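Local structure of phosphoglycerate dehydrogenase (3EVT) at residues Met161-Thr169 with Phe176-Thr185; Leu135-Gly144 with Ala188-Leu199. The protein probably catalyses the NAD-dependent oxidation of 3-phosphoglycerate to 3-phosphohydroxypyruvate, the first step of serine biosynthesis. All blocks are in the same frame, centred on the assembly; numbering follows the deposited sequence.

In the fold
Both contacts are pairs of parallel strands in the seven-stranded sheet of the Rossmann-type NAD-binding domain, and the contact centres lie about 9 Å apart. Contact 1 joins strand 162-167 to strand 178-181, the outermost strand on that side within the chain; contact 2 joins interior strand 139-143 to 194-197, the middle strand of the seven. Strands 162-167 and 139-143 are neighbours, so the two contacts form one continuous run of four strands. Burial separates them: 13 of 19 touching residues are buried in contact 2 and none is exposed, against 7 of 17 buried and 4 exposed in contact 1. Contact 1 carries histidines and a glutamate at its margin, whereas contact 2 is packed mainly with aliphatic and aromatic side chains.

Contact 1 (Met161-Thr169 with Phe176-Thr185)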
ATOM      1  N   MET A 161       3.526  -4.619   7.088  1.00 42.54           N
ATOM      2  CA  MET A 161       4.952  -4.535   7.503  1.00 41.63           C
ATOM      3  C   MET A 161       5.089  -4.272   9.020  1.00 42.69           C
ATOM      4  O   MET A 161       4.223  -3.668   9.645  1.00 42.59           O
ATOM      5  CB  MET A 161       5.727  -3.492   6.703  1.00 41.47           C
ATOM      6  CG  MET A 161       5.712  -3.641   5.128  1.00 35.27           C
ATOM      7  SD  MET A 161       6.970  -2.559   4.361  1.00 26.85           S
ATOM      8  CE  MET A 161       8.314  -3.720   4.387  1.00 34.51           C
ATOM      9  N   HIS A 162       6.145  -4.802   9.622  1.00 43.61           N
ATOM     10  CA  HIS A 162       6.520  -4.370  10.970  1.00 44.78           C
ATOM     11  C   HIS A 162       7.489  -3.133  10.922  1.00 44.08           C
ATOM     12  O   HIS A 162       8.580  -3.165  10.342  1.00 41.98           O
ATOM     13  CB  HIS A 162       7.120  -5.511  11.791  1.00 44.39           C
ATOM     14  CG  HIS A 162       7.389  -5.130  13.209  1.00 47.03           C
ATOM     15  ND1 HIS A 162       6.385  -4.994  14.146  1.00 52.77           N
ATOM     16  CD2 HIS A 162       8.544  -4.851  13.856  1.00 49.97           C
ATOM     17  CE1 HIS A 162       6.908  -4.651  15.310  1.00 50.52           C
ATOM     18  NE2 HIS A 162       8.216  -4.537  15.156  1.00 50.39           N
ATOM     19  N   VAL A 163       7.061  -2.057  11.547  1.00 44.35           N
ATOM     20  CA  VAL A 163       7.748  -0.773  11.370  1.00 44.76           C
ATOM     21  C   VAL A 163       8.411  -0.221  12.644  1.00 44.88           C
ATOM     22  O   VAL A 163       7.774   0.050  13.664  1.00 42.72           O
ATOM     23  CB  VAL A 163       6.820   0.289  10.754  1.00 43.65           C
ATOM     24  CG1 VAL A 163       7.646   1.410  10.212  1.00 44.13           C
ATOM     25  CG2 VAL A 163       5.965  -0.329   9.637  1.00 43.82           C
ATOM     26  N   ILE A 164       9.713  -0.045  12.522  1.00 46.51           N
ATOM     27  CA  ILE A 164      10.539   0.519  13.571  1.00 48.05           C
ATOM     28  C   ILE A 164      11.169   1.802  13.088  1.00 48.01           C
ATOM     29  O   ILE A 164      11.692   1.849  11.961  1.00 47.52           O
ATOM     30  CB  ILE A 164      11.701  -0.440  13.890  1.00 48.65           C
ATOM     31  CG1 ILE A 164      11.146  -1.835  14.177  1.00 48.28           C
ATOM     32  CG2 ILE A 164      12.571   0.127  15.045  1.00 48.28           C
ATOM     33  CD1 ILE A 164      12.169  -2.748  14.789  1.00 51.60           C
ATOM     34  N   GLY A 165      11.135   2.819  13.946  1.00 47.40           N
ATOM     35  CA  GLY A 165      11.674   4.152  13.621  1.00 48.51           C
ATOM     36  C   GLY A 165      12.832   4.628  14.505  1.00 48.78           C
ATOM     37  O   GLY A 165      12.921   4.278  15.666  1.00 49.52           O
ATOM     38  N   VAL A 166      13.741   5.414  13.962  1.00 48.77           N
ATOM     39  CA  VAL A 166      14.874   5.841  14.757  1.00 49.28           C
ATOM     40  C   VAL A 166      14.763   7.341  14.943  1.00 50.38           C
ATOM     41  O   VAL A 166      14.643   8.050  13.927  1.00 50.80           O
ATOM     42  CB  VAL A 166      16.238   5.510  14.059  1.00 48.85           C
ATOM     43  CG1 VAL A 166      17.443   5.853  14.982  1.00 46.95           C
ATOM     44  CG2 VAL A 166      16.281   4.058  13.590  1.00 48.71           C
ATOM     45  N   ASN A 167      14.783   7.817  16.205  1.00 51.05           N
ATOM     46  CA  ASN A 167      14.797   9.277  16.517  1.00 52.87           C
ATOM     47  C   ASN A 167      15.821   9.604  17.649  1.00 55.39           C
ATOM     48  O   ASN A 167      16.582   8.730  18.083  1.00 56.07           O
ATOM     49  CB  ASN A 167      13.378   9.825  16.802  1.00 51.52           C
ATOM     50  CG  ASN A 167      12.682   9.085  17.936  1.00 52.14           C
ATOM     51  OD1 ASN A 167      13.341   8.635  18.868  1.00 53.05           O
ATOM     52  ND2 ASN A 167      11.349   8.966  17.874  1.00 52.35           N
ATOM     53  N   THR A 168      15.881  10.842  18.124  1.00 57.50           N
ATOM     54  CA  THR A 168      17.000  11.188  19.013  1.00 59.55           C
ATOM     55  C   THR A 168      16.956  10.398  20.283  1.00 59.84           C
ATOM     56  O   THR A 168      17.952   9.792  20.656  1.00 60.75           O
ATOM     57  CB  THR A 168      17.072  12.686  19.372  1.00 59.68           C
ATOM     58  OG1 THR A 168      15.765  13.143  19.719  1.00 61.78           O
ATOM     59  CG2 THR A 168      17.589  13.485  18.199  1.00 61.49           C
ATOM     60  N   THR A 169      15.799  10.376  20.926  1.00 59.92           N
ATOM     61  CA  THR A 169      15.709   9.815  22.258  1.00 60.50           C
ATOM     62  C   THR A 169      14.848   8.556  22.347  1.00 60.36           C
ATOM     63  O   THR A 169      14.536   8.097  23.440  1.00 60.33           O
ATOM     64  CB  THR A 169      15.213  10.900  23.259  1.00 61.04           C
ATOM     65  OG1 THR A 169      13.847  11.261  22.975  1.00 61.20           O
ATOM     66  CG2 THR A 169      16.088  12.137  23.109  1.00 60.25           C
ATOM     67  N   PHE A 176       4.353   4.029  14.099  1.00 48.46           N
ATOM     68  CA  PHE A 176       5.479   3.139  14.253  1.00 47.94           C
ATOM     69  C   PHE A 176       5.156   2.100  15.302  1.00 48.15           C
ATOM     70  O   PHE A 176       4.697   2.452  16.339  1.00 48.54           O
ATOM     71  CB  PHE A 176       6.696   3.928  14.710  1.00 47.32           C
ATOM     72  CG  PHE A 176       7.332   4.726  13.630  1.00 45.52           C
ATOM     73  CD1 PHE A 176       8.299   4.176  12.836  1.00 46.32           C
ATOM     74  CD2 PHE A 176       6.974   6.035  13.418  1.00 44.31           C
ATOM     75  CE1 PHE A 176       8.899   4.921  11.851  1.00 45.58           C
ATOM     76  CE2 PHE A 176       7.568   6.779  12.445  1.00 40.69           C
ATOM     77  CZ  PHE A 176       8.523   6.258  11.668  1.00 42.02           C
ATOM     78  N   HIS A 177       5.410   0.823  15.058  1.00 48.95           N
ATOM     79  CA  HIS A 177       5.209  -0.151  16.125  1.00 49.94           C
ATOM     80  C   HIS A 177       6.218  -0.010  17.277  1.00 51.00           C
ATOM     81  O   HIS A 177       5.913  -0.390  18.404  1.00 50.21           O
ATOM     82  CB  HIS A 177       5.359  -1.564  15.612  1.00 48.94           C
ATOM     83  CG  HIS A 177       4.502  -1.871  14.437  1.00 51.34           C
ATOM     84  ND1 HIS A 177       3.214  -2.339  14.562  1.00 53.58           N
ATOM     85  CD2 HIS A 177       4.745  -1.783  13.110  1.00 49.98           C
ATOM     86  CE1 HIS A 177       2.700  -2.527  13.360  1.00 54.49           C
ATOM     87  NE2 HIS A 177       3.615  -2.209  12.463  1.00 53.44           N
ATOM     88  N   GLU A 178       7.448   0.399  16.970  1.00 51.25           N
ATOM     89  CA  GLU A 178       8.440   0.617  17.995  1.00 52.89           C
ATOM     90  C   GLU A 178       9.308   1.721  17.494  1.00 53.25           C
ATOM     91  O   GLU A 178       9.473   1.831  16.293  1.00 53.47           O
ATOM     92  CB  GLU A 178       9.383  -0.587  18.159  1.00 52.52           C
ATOM     93  CG  GLU A 178       8.752  -1.955  18.157  1.00 57.28           C
ATOM     94  CD  GLU A 178       9.813  -3.077  18.172  1.00 61.86           C
ATOM     95  OE1 GLU A 178      10.878  -2.884  18.805  1.00 61.90           O
ATOM     96  OE2 GLU A 178       9.599  -4.138  17.534  1.00 62.01           O
ATOM     97  N   THR A 179       9.915   2.485  18.409  1.00 53.72           N
ATOM     98  CA  THR A 179      10.934   3.466  18.038  1.00 54.77           C
ATOM     99  C   THR A 179      12.203   3.235  18.865  1.00 54.86           C
ATOM    100  O   THR A 179      12.124   2.709  19.963  1.00 55.40           O
ATOM    101  CB  THR A 179      10.454   4.880  18.297  1.00 54.02           C
ATOM    102  OG1 THR A 179      10.033   4.957  19.642  1.00 56.57           O
ATOM    103  CG2 THR A 179       9.257   5.197  17.449  1.00 53.66           C
ATOM    104  N   VAL A 180      13.362   3.622  18.333  1.00 54.36           N
ATOM    105  CA  VAL A 180      14.608   3.526  19.065  1.00 53.72           C
ATOM    106  C   VAL A 180      15.412   4.804  18.924  1.00 54.09           C
ATOM    107  O   VAL A 180      15.234   5.557  17.972  1.00 54.00           O
ATOM    108  CB  VAL A 180      15.473   2.359  18.572  1.00 54.00           C
ATOM    109  CG1 VAL A 180      14.743   1.022  18.758  1.00 54.89           C
ATOM    110  CG2 VAL A 180      15.916   2.579  17.138  1.00 51.42           C
ATOM    111  N   ALA A 181      16.312   5.037  19.878  1.00 53.91           N
ATOM    112  CA  ALA A 181      17.245   6.161  19.827  1.00 52.94           C
ATOM    113  C   ALA A 181      18.389   5.819  18.883  1.00 52.57           C
ATOM    114  O   ALA A 181      18.698   4.662  18.701  1.00 52.09           O
ATOM    115  CB  ALA A 181      17.793   6.451  21.238  1.00 53.61           C
ATOM    116  N   PHE A 182      19.030   6.814  18.289  1.00 52.84           N
ATOM    117  CA  PHE A 182      20.205   6.557  17.419  1.00 53.86           C
ATOM    118  C   PHE A 182      21.257   5.604  17.986  1.00 55.07           C
ATOM    119  O   PHE A 182      21.917   4.869  17.237  1.00 55.92           O
ATOM    120  CB  PHE A 182      20.894   7.864  17.032  1.00 53.35           C
ATOM    121  CG  PHE A 182      20.074   8.736  16.113  1.00 54.35           C
ATOM    122  CD1 PHE A 182      20.025   8.476  14.752  1.00 53.14           C
ATOM    123  CD2 PHE A 182      19.354   9.813  16.607  1.00 53.95           C
ATOM    124  CE1 PHE A 182      19.288   9.259  13.905  1.00 53.18           C
ATOM    125  CE2 PHE A 182      18.615  10.621  15.756  1.00 54.80           C
ATOM    126  CZ  PHE A 182      18.577  10.340  14.402  1.00 54.84           C
ATOM    127  N   THR A 183      21.416   5.622  19.305  1.00 56.05           N
ATOM    128  CA  THR A 183      22.508   4.917  19.970  1.00 56.65           C
ATOM    129  C   THR A 183      22.076   3.493  20.176  1.00 57.04           C
ATOM    130  O   THR A 183      22.882   2.641  20.559  1.00 57.67           O
ATOM    131  CB  THR A 183      22.911   5.613  21.322  1.00 56.27           C
ATOM    132  OG1 THR A 183      21.746   5.833  22.138  1.00 55.42           O
ATOM    133  CG2 THR A 183      23.537   6.990  21.034  1.00 56.51           C
ATOM    134  N   ALA A 184      20.804   3.231  19.886  1.00 56.83           N
ATOM    135  CA  ALA A 184      20.176   1.933  20.243  1.00 56.62           C
ATOM    136  C   ALA A 184      19.691   1.092  19.047  1.00 56.57           C
ATOM    137  O   ALA A 184      18.662   0.419  19.140  1.00 56.55           O
ATOM    138  CB  ALA A 184      19.008   2.176  21.268  1.00 55.05           C
ATOM    139  N   THR A 185      20.432   1.109  17.941  1.00 56.81           N
ATOM    140  CA  THR A 185      19.928   0.563  16.650  1.00 56.94           C
ATOM    141  C   THR A 185      20.456  -0.785  16.193  1.00 56.73           C
ATOM    142  O   THR A 185      19.992  -1.319  15.166  1.00 56.30           O
ATOM    143  CB  THR A 185      20.184   1.518  15.415  1.00 57.27           C
ATOM    144  OG1 THR A 185      21.580   1.828  15.298  1.00 57.10           O
ATOM    145  CG2 THR A 185      19.393   2.805  15.531  1.00 56.89           C
TER
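At the margin of the Rossmann-type sheet, strand 162-167 pairs in parallel with strand 178-181, their axes inclined at 28°. Three backbone bonds fix the register: Gly165 N to Glu178 O, Val180 N to Gly165 O (2.8 Å) and Asn167 N to Val180 O (2.9 Å). At the N-terminal end, where His162 opens its strand and His177 precedes the other, the two rings form an offset stack, centroids 4.7 Å apart and planes at 20°, with His162 ND1 over one face of His177 toward its rim. His177 NE2 donates to a lone pair of Met161 O at 3.2 Å, an oxygen lying out of the His177 ring plane. His162 has CG anti to the backbone N (chi1 -174°), which carries the ring across to the carboxylate of Glu178; there NE2 meets OE2 at 2.8 Å, in the imidazole plane, but on the anti side of OE2 and tilted out of the carboxylate plane. The Phe176 ring comes against the backbone of Gly165, CD1 lying 3.3 Å from Gly165 N, and also touches Thr145. At the far end Val166 CG1 makes an off-centre CH-pi contact with Phe182, 4.2 Å from the ring centroid, while the same methyl touches Thr185 CG2 at 3.7 Å.

Contact 2 (Leu135-Gly144 with Ala188-Leu199); sequences LTGQQLLIYG and ALATANFIVNAL
With chi1 at -50°, Asn193 sets its CG anti to the carbonyl carbon and directs OD1 at the backbone of Gln139, whose N-H meets a lone pair of that oxygen at 2.9 Å and a nearly straight 169°. Gln139 O accepts from two donors, Phe194 N at 3.1 Å and Asn193 N at 3.0 Å, so the strand start is gripped at both N-H and carbonyl. Leu141 has CG anti to N (chi1 176°), which sends its methyls over helix 186-191: CD1 packs on Ala188 CB and CD2 on Leu189 CD2, both at 3.9 Å. Tyr143 shares this face; its OH lies against Leu189 CD2, and its ring runs alongside Ile195. On the face bearing Leu140 and Val196, Leu140 CD1 touches Val196 CG2 at 3.6 Å, and helix 147-158 covers both through Leu152. Between the faces, Leu141 N to Phe194 O, Val196 N to Leu141 O and Tyr143 N to Val196 O are nearly straight. At the strand's end, Asn197 OD1 accepts from Leu199 N in an Asx turn while ND2 bonds to Asn225 OD1. Parallel strands covered by helices on both faces, the first followed directly by Gly144 of a probable GxGxxG motif, are characteristic of the Rossmann fold.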
ATOM      1  N   LEU A 135       5.894  -7.577   0.860  1.00 42.47           N
ATOM      2  CA  LEU A 135       6.073  -6.671   1.990  1.00 43.66           C
ATOM      3  C   LEU A 135       5.409  -7.195   3.276  1.00 44.29           C
ATOM      4  O   LEU A 135       5.950  -7.064   4.386  1.00 43.51           O
ATOM      5  CB  LEU A 135       5.549  -5.268   1.659  1.00 43.24           C
ATOM      6  CG  LEU A 135       6.255  -4.588   0.456  1.00 41.03           C
ATOM      7  CD1 LEU A 135       5.789  -3.176   0.302  1.00 42.29           C
ATOM      8  CD2 LEU A 135       7.714  -4.625   0.620  1.00 37.33           C
ATOM      9  N   THR A 136       4.229  -7.789   3.125  1.00 44.29           N
ATOM     10  CA  THR A 136       3.519  -8.275   4.297  1.00 44.58           C
ATOM     11  C   THR A 136       4.452  -9.209   5.076  1.00 45.07           C
ATOM     12  O   THR A 136       5.122 -10.070   4.505  1.00 44.65           O
ATOM     13  CB  THR A 136       2.186  -8.935   3.966  1.00 44.54           C
ATOM     14  OG1 THR A 136       1.478  -9.230   5.187  1.00 44.28           O
ATOM     15  CG2 THR A 136       2.384 -10.204   3.135  1.00 44.67           C
ATOM     16  N   GLY A 137       4.580  -8.959   6.366  1.00 45.08           N
ATOM     17  CA  GLY A 137       5.402  -9.851   7.162  1.00 46.52           C
ATOM     18  C   GLY A 137       6.858  -9.425   7.305  1.00 46.78           C
ATOM     19  O   GLY A 137       7.557 -10.034   8.076  1.00 48.04           O
ATOM     20  N   GLN A 138       7.322  -8.405   6.570  1.00 46.62           N
ATOM     21  CA  GLN A 138       8.738  -7.989   6.639  1.00 46.42           C
ATOM     22  C   GLN A 138       8.958  -6.767   7.559  1.00 46.54           C
ATOM     23  O   GLN A 138       7.978  -6.122   8.024  1.00 45.51           O
ATOM     24  CB  GLN A 138       9.352  -7.808   5.224  1.00 46.29           C
ATOM     25  CG  GLN A 138       9.191  -9.022   4.288  1.00 47.21           C
ATOM     26  CD  GLN A 138      10.260  -9.088   3.144  1.00 52.63           C
ATOM     27  OE1 GLN A 138      11.466  -8.973   3.416  1.00 53.71           O
ATOM     28  NE2 GLN A 138       9.813  -9.277   1.863  1.00 50.15           N
ATOM     29  N   GLN A 139      10.228  -6.506   7.889  1.00 46.18           N
ATOM     30  CA  GLN A 139      10.585  -5.418   8.799  1.00 46.59           C
ATOM     31  C   GLN A 139      11.118  -4.236   8.039  1.00 44.72           C
ATOM     32  O   GLN A 139      12.041  -4.344   7.242  1.00 45.18           O
ATOM     33  CB  GLN A 139      11.682  -5.797   9.789  1.00 47.56           C
ATOM     34  CG  GLN A 139      11.532  -7.120  10.419  1.00 54.35           C
ATOM     35  CD  GLN A 139      10.732  -7.028  11.678  1.00 60.43           C
ATOM     36  OE1 GLN A 139      10.094  -8.009  12.103  1.00 62.51           O
ATOM     37  NE2 GLN A 139      10.738  -5.837  12.288  1.00 62.97           N
ATOM     38  N   LEU A 140      10.531  -3.094   8.321  1.00 44.84           N
ATOM     39  CA  LEU A 140      10.960  -1.822   7.789  1.00 43.80           C
ATOM     40  C   LEU A 140      11.565  -0.998   8.952  1.00 44.03           C
ATOM     41  O   LEU A 140      10.896  -0.700   9.925  1.00 43.70           O
ATOM     42  CB  LEU A 140       9.741  -1.112   7.210  1.00 42.71           C
ATOM     43  CG  LEU A 140       9.927   0.322   6.722  1.00 41.01           C
ATOM     44  CD1 LEU A 140      11.017   0.329   5.664  1.00 38.99           C
ATOM     45  CD2 LEU A 140       8.626   0.950   6.169  1.00 34.91           C
ATOM     46  N   LEU A 141      12.822  -0.612   8.801  1.00 44.61           N
ATOM     47  CA  LEU A 141      13.475   0.313   9.706  1.00 43.70           C
ATOM     48  C   LEU A 141      13.588   1.719   9.073  1.00 43.62           C
ATOM     49  O   LEU A 141      14.258   1.915   8.042  1.00 43.72           O
ATOM     50  CB  LEU A 141      14.871  -0.261  10.062  1.00 43.35           C
ATOM     51  CG  LEU A 141      15.731   0.669  10.964  1.00 41.33           C
ATOM     52  CD1 LEU A 141      15.038   0.974  12.322  1.00 38.08           C
ATOM     53  CD2 LEU A 141      17.094   0.018  11.171  1.00 37.56           C
ATOM     54  N   ILE A 142      12.941   2.712   9.676  1.00 43.66           N
ATOM     55  CA  ILE A 142      13.012   4.111   9.158  1.00 42.38           C
ATOM     56  C   ILE A 142      13.726   5.048  10.149  1.00 43.36           C
ATOM     57  O   ILE A 142      13.362   5.120  11.307  1.00 42.69           O
ATOM     58  CB  ILE A 142      11.590   4.721   8.901  1.00 41.59           C
ATOM     59  CG1 ILE A 142      10.676   3.731   8.135  1.00 40.70           C
ATOM     60  CG2 ILE A 142      11.667   6.139   8.212  1.00 38.22           C
ATOM     61  CD1 ILE A 142       9.126   4.131   8.187  1.00 36.88           C
ATOM     62  N   TYR A 143      14.741   5.747   9.653  1.00 44.33           N
ATOM     63  CA  TYR A 143      15.449   6.795  10.360  1.00 45.78           C
ATOM     64  C   TYR A 143      14.775   8.121  10.076  1.00 46.27           C
ATOM     65  O   TYR A 143      14.792   8.612   8.923  1.00 46.47           O
ATOM     66  CB  TYR A 143      16.924   6.862   9.875  1.00 46.48           C
ATOM     67  CG  TYR A 143      17.831   5.729  10.359  1.00 45.86           C
ATOM     68  CD1 TYR A 143      18.824   5.972  11.328  1.00 44.64           C
ATOM     69  CD2 TYR A 143      17.727   4.433   9.824  1.00 44.76           C
ATOM     70  CE1 TYR A 143      19.671   4.967  11.753  1.00 39.53           C
ATOM     71  CE2 TYR A 143      18.560   3.411  10.248  1.00 43.57           C
ATOM     72  CZ  TYR A 143      19.540   3.697  11.228  1.00 45.41           C
ATOM     73  OH  TYR A 143      20.376   2.698  11.694  1.00 43.77           O
ATOM     74  N   GLY A 144      14.184   8.705  11.118  1.00 46.41           N
ATOM     75  CA  GLY A 144      13.386   9.903  10.944  1.00 47.19           C
ATOM     76  C   GLY A 144      11.936   9.590  11.215  1.00 48.00           C
ATOM     77  O   GLY A 144      11.263   8.935  10.391  1.00 49.40           O
ATOM     78  N   ALA A 188      17.698  -3.634  15.602  1.00 50.02           N
ATOM     79  CA  ALA A 188      16.826  -3.294  14.498  1.00 49.30           C
ATOM     80  C   ALA A 188      17.540  -3.469  13.183  1.00 48.97           C
ATOM     81  O   ALA A 188      16.974  -4.030  12.231  1.00 49.61           O
ATOM     82  CB  ALA A 188      16.353  -1.894  14.651  1.00 48.39           C
ATOM     83  N   LEU A 189      18.800  -3.039  13.135  1.00 49.06           N
ATOM     84  CA  LEU A 189      19.675  -3.293  11.976  1.00 48.96           C
ATOM     85  C   LEU A 189      19.920  -4.757  11.655  1.00 48.71           C
ATOM     86  O   LEU A 189      20.134  -5.091  10.484  1.00 48.88           O
ATOM     87  CB  LEU A 189      21.053  -2.638  12.160  1.00 49.45           C
ATOM     88  CG  LEU A 189      21.037  -1.132  12.091  1.00 50.37           C
ATOM     89  CD1 LEU A 189      22.251  -0.571  12.816  1.00 50.44           C
ATOM     90  CD2 LEU A 189      20.927  -0.660  10.617  1.00 50.84           C
ATOM     91  N   ALA A 190      19.979  -5.614  12.684  1.00 48.12           N
ATOM     92  CA  ALA A 190      20.148  -7.070  12.467  1.00 48.73           C
ATOM     93  C   ALA A 190      18.897  -7.747  11.874  1.00 48.18           C
ATOM     94  O   ALA A 190      19.006  -8.637  11.029  1.00 50.11           O
ATOM     95  CB  ALA A 190      20.618  -7.794  13.769  1.00 46.30           C
ATOM     96  N   THR A 191      17.712  -7.337  12.299  1.00 47.94           N
ATOM     97  CA  THR A 191      16.483  -7.943  11.745  1.00 47.29           C
ATOM     98  C   THR A 191      15.799  -7.191  10.558  1.00 47.03           C
ATOM     99  O   THR A 191      14.847  -7.714   9.968  1.00 47.29           O
ATOM    100  CB  THR A 191      15.465  -8.129  12.852  1.00 48.10           C
ATOM    101  OG1 THR A 191      15.185  -6.847  13.412  1.00 49.21           O
ATOM    102  CG2 THR A 191      16.051  -9.035  13.985  1.00 49.60           C
ATOM    103  N   ALA A 192      16.259  -5.978  10.205  1.00 45.55           N
ATOM    104  CA  ALA A 192      15.679  -5.218   9.059  1.00 44.12           C
ATOM    105  C   ALA A 192      15.668  -5.906   7.691  1.00 43.32           C
ATOM    106  O   ALA A 192      16.701  -6.355   7.200  1.00 44.15           O
ATOM    107  CB  ALA A 192      16.318  -3.823   8.934  1.00 42.51           C
ATOM    108  N   ASN A 193      14.504  -5.972   7.048  1.00 41.41           N
ATOM    109  CA  ASN A 193      14.537  -6.284   5.637  1.00 41.91           C
ATOM    110  C   ASN A 193      14.737  -5.016   4.748  1.00 41.87           C
ATOM    111  O   ASN A 193      15.346  -5.094   3.674  1.00 41.57           O
ATOM    112  CB  ASN A 193      13.323  -7.129   5.228  1.00 41.34           C
ATOM    113  CG  ASN A 193      13.137  -8.332   6.148  1.00 40.68           C
ATOM    114  OD1 ASN A 193      12.342  -8.314   7.107  1.00 44.87           O
ATOM    115  ND2 ASN A 193      13.926  -9.347   5.912  1.00 42.56           N
ATOM    116  N   PHE A 194      14.293  -3.851   5.230  1.00 41.70           N
ATOM    117  CA  PHE A 194      14.432  -2.590   4.451  1.00 41.45           C
ATOM    118  C   PHE A 194      14.812  -1.482   5.419  1.00 41.62           C
ATOM    119  O   PHE A 194      14.256  -1.368   6.544  1.00 40.88           O
ATOM    120  CB  PHE A 194      13.088  -2.202   3.768  1.00 41.10           C
ATOM    121  CG  PHE A 194      12.508  -3.295   2.898  1.00 41.82           C
ATOM    122  CD1 PHE A 194      12.747  -3.317   1.513  1.00 37.70           C
ATOM    123  CD2 PHE A 194      11.751  -4.299   3.455  1.00 39.16           C
ATOM    124  CE1 PHE A 194      12.243  -4.297   0.731  1.00 38.36           C
ATOM    125  CE2 PHE A 194      11.233  -5.299   2.660  1.00 39.79           C
ATOM    126  CZ  PHE A 194      11.493  -5.315   1.303  1.00 38.19           C
ATOM    127  N   ILE A 195      15.784  -0.701   4.994  1.00 41.63           N
ATOM    128  CA  ILE A 195      16.239   0.449   5.754  1.00 41.97           C
ATOM    129  C   ILE A 195      16.014   1.714   4.927  1.00 41.69           C
ATOM    130  O   ILE A 195      16.486   1.835   3.822  1.00 40.15           O
ATOM    131  CB  ILE A 195      17.727   0.346   6.095  1.00 42.57           C
ATOM    132  CG1 ILE A 195      17.981  -0.915   6.956  1.00 44.71           C
ATOM    133  CG2 ILE A 195      18.204   1.664   6.719  1.00 40.58           C
ATOM    134  CD1 ILE A 195      19.468  -1.316   7.152  1.00 46.18           C
ATOM    135  N   VAL A 196      15.264   2.640   5.492  1.00 42.29           N
ATOM    136  CA  VAL A 196      14.933   3.856   4.826  1.00 42.76           C
ATOM    137  C   VAL A 196      15.560   5.034   5.572  1.00 44.04           C
ATOM    138  O   VAL A 196      15.334   5.225   6.757  1.00 43.72           O
ATOM    139  CB  VAL A 196      13.369   4.002   4.657  1.00 41.88           C
ATOM    140  CG1 VAL A 196      12.992   5.393   4.056  1.00 39.91           C
ATOM    141  CG2 VAL A 196      12.816   2.798   3.734  1.00 40.92           C
ATOM    142  N   ASN A 197      16.368   5.813   4.861  1.00 45.37           N
ATOM    143  CA  ASN A 197      16.813   7.083   5.403  1.00 45.78           C
ATOM    144  C   ASN A 197      15.878   8.210   5.011  1.00 45.85           C
ATOM    145  O   ASN A 197      15.742   8.474   3.851  1.00 45.67           O
ATOM    146  CB  ASN A 197      18.198   7.475   4.910  1.00 45.55           C
ATOM    147  CG  ASN A 197      18.614   8.816   5.490  1.00 47.50           C
ATOM    148  OD1 ASN A 197      18.401   9.030   6.673  1.00 48.29           O
ATOM    149  ND2 ASN A 197      19.083   9.749   4.664  1.00 46.37           N
ATOM    150  N   ALA A 198      15.261   8.875   5.990  1.00 47.19           N
ATOM    151  CA  ALA A 198      14.484  10.072   5.738  1.00 48.87           C
ATOM    152  C   ALA A 198      14.963  11.210   6.663  1.00 50.29           C
ATOM    153  O   ALA A 198      14.197  12.092   7.026  1.00 52.85           O
ATOM    154  CB  ALA A 198      12.965   9.779   5.977  1.00 48.52           C
ATOM    155  N   LEU A 199      16.216  11.192   7.094  1.00 51.29           N
ATOM    156  CA  LEU A 199      16.714  12.238   8.009  1.00 50.75           C
ATOM    157  C   LEU A 199      17.111  13.534   7.320  1.00 51.59           C
ATOM    158  O   LEU A 199      17.456  13.547   6.114  1.00 51.22           O
ATOM    159  CB  LEU A 199      17.949  11.748   8.730  1.00 48.92           C
ATOM    160  CG  LEU A 199      17.734  10.576   9.647  1.00 49.99           C
ATOM    161  CD1 LEU A 199      19.102   9.909   9.933  1.00 51.18           C
ATOM    162  CD2 LEU A 199      17.041  11.021  10.907  1.00 49.25           C
TER
HETATM  163  O   HOH W   1      13.797  -4.743  11.920  1.00 59.02           O